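Local coordinates for peptide methionine sulfoxide reductase MsrA (Treponema denticola ATCC 35405, PDB 5FA9), which probably repairs oxidised proteins as a fused MsrA–MsrB enzyme, reducing methionine sulfoxide back to methionine with electrons from thioredoxin, at residues E16-F19 against R20-G24; H152-L155 against T156-L159. The protein carries 2 engineered substitutions. One frame throughout, in Å; residues are numbered along the deposited sequence.

Two short-range turns show how the end of a helix and a later loop can be fitted together. Near the N terminus, helix 12-19 follows directly on S11, the changed residue at the predicted active site; interaction 1 closes the turn in which this helix ends, before the chain enters strand 25-33. Interaction 2 comes later, in the loop between helices 142-145 and 173-179, where the backbone winds into a 3-10 turn. The two are in series, neither nesting nor crossing, yet they meet in space: Q21 NE2 probably bonds L155 O (3.1 Å), the L155 side chain lies against G17, and the Y18 ring packs on A158.

Interaction 1 (E16-F19 against R20-G24); sequences EGYF and RQIPG
E16 gives its backbone O to R20 N at 3.0 Å, the last i to i+4 bond of this helical stretch, and R20 CB and CG lie against the same oxygen. The E16 carboxylate itself is committed to T28 OG1 and D141 N, outside the turn. At G17 the carbonyl is gripped by a side chain instead of a backbone NH: Q21, extended beyond CG, brings NE2 to G17 O at 3.0 Å, in a fairly straight bond (155°) tilted from both the carbonyl and the amide plane; the same NE2 also bonds L155 O. R20 CG also touches G17 O, at 3.3 Å. The pattern is that of a helix C terminus tightening as it ends, for the next bonds join residues only three apart. Y18 O takes Q21 N at 3.1 Å. The Y18 ring, carried by a CG anti to the backbone N (chi1 -176°), meets I22 CD1 obliquely through CE2 at 3.6 Å, while the hydroxyl reaches H71 ND1. F19 then opens a type I beta turn to I22, whose N bonds F19 O at 3.2 Å from well above the carbonyl plane (69°). The F19 and I22 side chains run alongside each other in the same direction and meet CD1 to CD1 at 3.5 Å, so the one methyl CD1 of I22 touches both rings. Helix 65-74 packs against this pair, with L68, H71 and Y72 touching F19.

Interaction 2 (H152-L155 against T156-L159); sequences HIDL and TLAL
Two first torsions bring the polar groups of D154 and T156 together. D154 carries its CG trans to the backbone N (chi1 177°), which swings the carboxylate toward the start of the turn; T156 holds OG1 between its backbone N and carbonyl carbon (chi1 63°), facing back at that carboxylate. The hydroxyl of T156 donates to D154 OD1 at 2.7 Å, meeting it on the syn side but 31° out of the carboxylate plane, and the second oxygen, OD2, lies almost as near OG1, at 2.8 Å. T156 N also points at OD1, but at 3.4 Å this bond is weak. The NH bond, weak as it is, has the form of an Asx turn, and the stronger hydroxyl bond to the same OD1 reinforces it. From D154 O onward the backbone coils with 3-10 bonds, each joining residues three apart: L157 N to D154 O at 3.0 Å, then a weak one from A158 N to L155 O at 3.3 Å, then L159 N to T156 O at 3.1 Å. The L157 side chain runs roughly perpendicular to that of D154, and its CG approaches OD2 at 3.6 Å while its CB rests on D154 O. The same coil sets L157 and A158 on Y18 of helix 12-19, and L159 lies near a bound dithiothreitol, probably from the crystallisation liquor, in a pocket that A158 also lines.

Interaction 1 (E16-F19 against R20-G24)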
loop_
_atom_site.group_PDB
_atom_site.type_symbol
_atom_site.label_atom_id
_atom_site.label_comp_id
_atom_site.label_asym_id
_atom_site.label_seq_id
_atom_site.Cartn_x
_atom_site.Cartn_y
_atom_site.Cartn_z
ATOM N N GLU B 16 17.042 -5.262 5.528
ATOM C CA GLU B 16 15.793 -5.995 5.371
ATOM C C GLU B 16 15.536 -6.885 6.580
ATOM O O GLU B 16 14.403 -6.994 7.051
ATOM C CB GLU B 16 15.806 -6.839 4.094
ATOM C CG GLU B 16 14.497 -7.573 3.846
ATOM C CD GLU B 16 14.525 -8.430 2.597
ATOM O OE1 GLU B 16 15.588 -9.010 2.294
ATOM O OE2 GLU B 16 13.480 -8.525 1.918
ATOM N N GLY B 17 16.593 -7.522 7.074
ATOM C CA GLY B 17 16.498 -8.391 8.233
ATOM C C GLY B 17 15.998 -7.666 9.467
ATOM O O GLY B 17 15.330 -8.253 10.319
ATOM N N TYR B 18 16.326 -6.382 9.563
ATOM C CA TYR B 18 15.888 -5.560 10.683
ATOM C C TYR B 18 14.425 -5.149 10.540
ATOM O O TYR B 18 13.606 -5.429 11.415
ATOM C CB TYR B 18 16.772 -4.317 10.812
ATOM C CG TYR B 18 16.439 -3.447 12.005
ATOM C CD1 TYR B 18 17.031 -3.673 13.239
ATOM C CD2 TYR B 18 15.534 -2.398 11.895
ATOM C CE1 TYR B 18 16.729 -2.883 14.333
ATOM C CE2 TYR B 18 15.226 -1.603 12.981
ATOM C CZ TYR B 18 15.827 -1.849 14.197
ATOM O OH TYR B 18 15.523 -1.058 15.281
ATOM N N PHE B 19 14.108 -4.485 9.433
ATOM C CA PHE B 19 12.788 -3.891 9.242
ATOM C C PHE B 19 11.670 -4.920 9.094
ATOM O O PHE B 19 10.501 -4.606 9.321
ATOM C CB PHE B 19 12.797 -2.965 8.022
ATOM C CG PHE B 19 13.358 -1.602 8.305
ATOM C CD1 PHE B 19 12.558 -0.611 8.850
ATOM C CD2 PHE B 19 14.684 -1.311 8.031
ATOM C CE1 PHE B 19 13.069 0.645 9.116
ATOM C CE2 PHE B 19 15.201 -0.058 8.294
ATOM C CZ PHE B 19 14.392 0.922 8.838
ATOM N N ARG B 20 12.023 -6.145 8.720
ATOM C CA ARG B 20 11.027 -7.203 8.579
ATOM C C ARG B 20 10.471 -7.624 9.939
ATOM O O ARG B 20 9.425 -8.266 10.019
ATOM C CB ARG B 20 11.621 -8.413 7.854
ATOM C CG ARG B 20 12.575 -9.244 8.695
ATOM C CD ARG B 20 13.257 -10.315 7.855
ATOM N NE ARG B 20 12.295 -11.157 7.149
ATOM C CZ ARG B 20 11.663 -12.191 7.694
ATOM N NH1 ARG B 20 11.886 -12.517 8.959
ATOM N NH2 ARG B 20 10.805 -12.901 6.973
ATOM N N GLN B 21 11.176 -7.252 11.004
ATOM C CA GLN B 21 10.779 -7.619 12.359
ATOM C C GLN B 21 9.906 -6.551 13.006
ATOM O O GLN B 21 9.422 -6.728 14.124
ATOM C CB GLN B 21 12.013 -7.866 13.227
ATOM C CG GLN B 21 12.895 -9.003 12.754
ATOM C CD GLN B 21 14.078 -9.231 13.671
ATOM O OE1 GLN B 21 13.937 -9.796 14.755
ATOM N NE2 GLN B 21 15.253 -8.785 13.242
ATOM N N ILE B 22 9.707 -5.443 12.302
ATOM C CA ILE B 22 8.965 -4.315 12.850
ATOM C C ILE B 22 7.484 -4.400 12.496
ATOM O O ILE B 22 7.130 -4.532 11.325
ATOM C CB ILE B 22 9.535 -2.974 12.348
ATOM C CG1 ILE B 22 10.997 -2.831 12.772
ATOM C CG2 ILE B 22 8.713 -1.809 12.873
ATOM C CD1 ILE B 22 11.711 -1.675 12.117
ATOM N N PRO B 23 6.614 -4.336 13.518
ATOM C CA PRO B 23 5.159 -4.372 13.334
ATOM C C PRO B 23 4.670 -3.291 12.375
ATOM O O PRO B 23 5.179 -2.171 12.396
ATOM C CB PRO B 23 4.623 -4.130 14.748
ATOM C CG PRO B 23 5.709 -4.611 15.645
ATOM C CD PRO B 23 6.988 -4.270 14.942
ATOM N N GLY B 24 3.690 -3.631 11.545
ATOM C CA GLY B 24 3.164 -2.698 10.566
ATOM C C GLY B 24 3.803 -2.863 9.201
ATOM O O GLY B 24 3.211 -2.504 8.184
#

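Interaction 2 (H152-L155 against T156-L159)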
loop_
_atom_site.group_PDB
_atom_site.type_symbol
_atom_site.label_atom_id
_atom_site.label_comp_id
_atom_site.label_asym_id
_atom_site.label_seq_id
_atom_site.Cartn_x
_atom_site.Cartn_y
_atom_site.Cartn_z
ATOM N N HIS B 152 25.993 -6.603 9.360
ATOM C CA HIS B 152 26.593 -5.593 10.226
ATOM C C HIS B 152 25.640 -5.198 11.348
ATOM O O HIS B 152 26.050 -5.032 12.497
ATOM C CB HIS B 152 26.992 -4.356 9.419
ATOM C CG HIS B 152 27.647 -3.288 10.237
ATOM N ND1 HIS B 152 28.841 -3.485 10.899
ATOM C CD2 HIS B 152 27.275 -2.014 10.506
ATOM C CE1 HIS B 152 29.177 -2.377 11.537
ATOM N NE2 HIS B 152 28.243 -1.469 11.314
ATOM N N ILE B 153 24.367 -5.045 11.001
ATOM C CA ILE B 153 23.343 -4.650 11.961
ATOM C C ILE B 153 23.120 -5.741 13.006
ATOM O O ILE B 153 23.173 -6.929 12.694
ATOM C CB ILE B 153 22.000 -4.345 11.255
ATOM C CG1 ILE B 153 22.219 -3.430 10.047
ATOM C CG2 ILE B 153 21.001 -3.724 12.223
ATOM C CD1 ILE B 153 22.997 -2.174 10.360
ATOM N N ASP B 154 22.880 -5.336 14.248
ATOM C CA ASP B 154 22.474 -6.275 15.283
ATOM C C ASP B 154 20.962 -6.463 15.212
ATOM O O ASP B 154 20.202 -5.625 15.696
ATOM C CB ASP B 154 22.901 -5.779 16.667
ATOM C CG ASP B 154 22.433 -6.691 17.784
ATOM O OD1 ASP B 154 22.253 -7.902 17.534
ATOM O OD2 ASP B 154 22.244 -6.196 18.916
ATOM N N LEU B 155 20.534 -7.564 14.601
ATOM C CA LEU B 155 19.116 -7.801 14.339
ATOM C C LEU B 155 18.284 -7.934 15.613
ATOM O O LEU B 155 17.064 -7.779 15.579
ATOM C CB LEU B 155 18.939 -9.055 13.480
ATOM C CG LEU B 155 19.534 -9.003 12.071
ATOM C CD1 LEU B 155 19.143 -10.245 11.286
ATOM C CD2 LEU B 155 19.094 -7.741 11.343
ATOM N N THR B 156 18.942 -8.221 16.731
ATOM C CA THR B 156 18.245 -8.364 18.004
ATOM C C THR B 156 17.740 -7.017 18.515
ATOM O O THR B 156 16.890 -6.963 19.404
ATOM C CB THR B 156 19.145 -9.005 19.077
ATOM O OG1 THR B 156 20.272 -8.157 19.333
ATOM C CG2 THR B 156 19.634 -10.370 18.617
ATOM N N LEU B 157 18.266 -5.934 17.948
ATOM C CA LEU B 157 17.846 -4.586 18.315
ATOM C C LEU B 157 16.382 -4.337 17.964
ATOM O O LEU B 157 15.694 -3.580 18.648
ATOM C CB LEU B 157 18.727 -3.539 17.630
ATOM C CG LEU B 157 20.165 -3.410 18.132
ATOM C CD1 LEU B 157 20.870 -2.259 17.433
ATOM C CD2 LEU B 157 20.190 -3.219 19.640
ATOM N N ALA B 158 15.916 -4.971 16.892
ATOM C CA ALA B 158 14.526 -4.845 16.461
ATOM C C ALA B 158 13.557 -5.350 17.527
ATOM O O ALA B 158 12.388 -4.965 17.549
ATOM C CB ALA B 158 14.310 -5.592 15.154
ATOM N N LEU B 159 14.050 -6.214 18.409
ATOM C CA LEU B 159 13.244 -6.745 19.502
ATOM C C LEU B 159 13.619 -6.064 20.813
ATOM O O LEU B 159 13.189 -6.479 21.889
ATOM C CB LEU B 159 13.423 -8.259 19.615
ATOM C CG LEU B 159 13.126 -9.055 18.344
ATOM C CD1 LEU B 159 13.526 -10.513 18.512
ATOM C CD2 LEU B 159 11.655 -8.937 17.972
#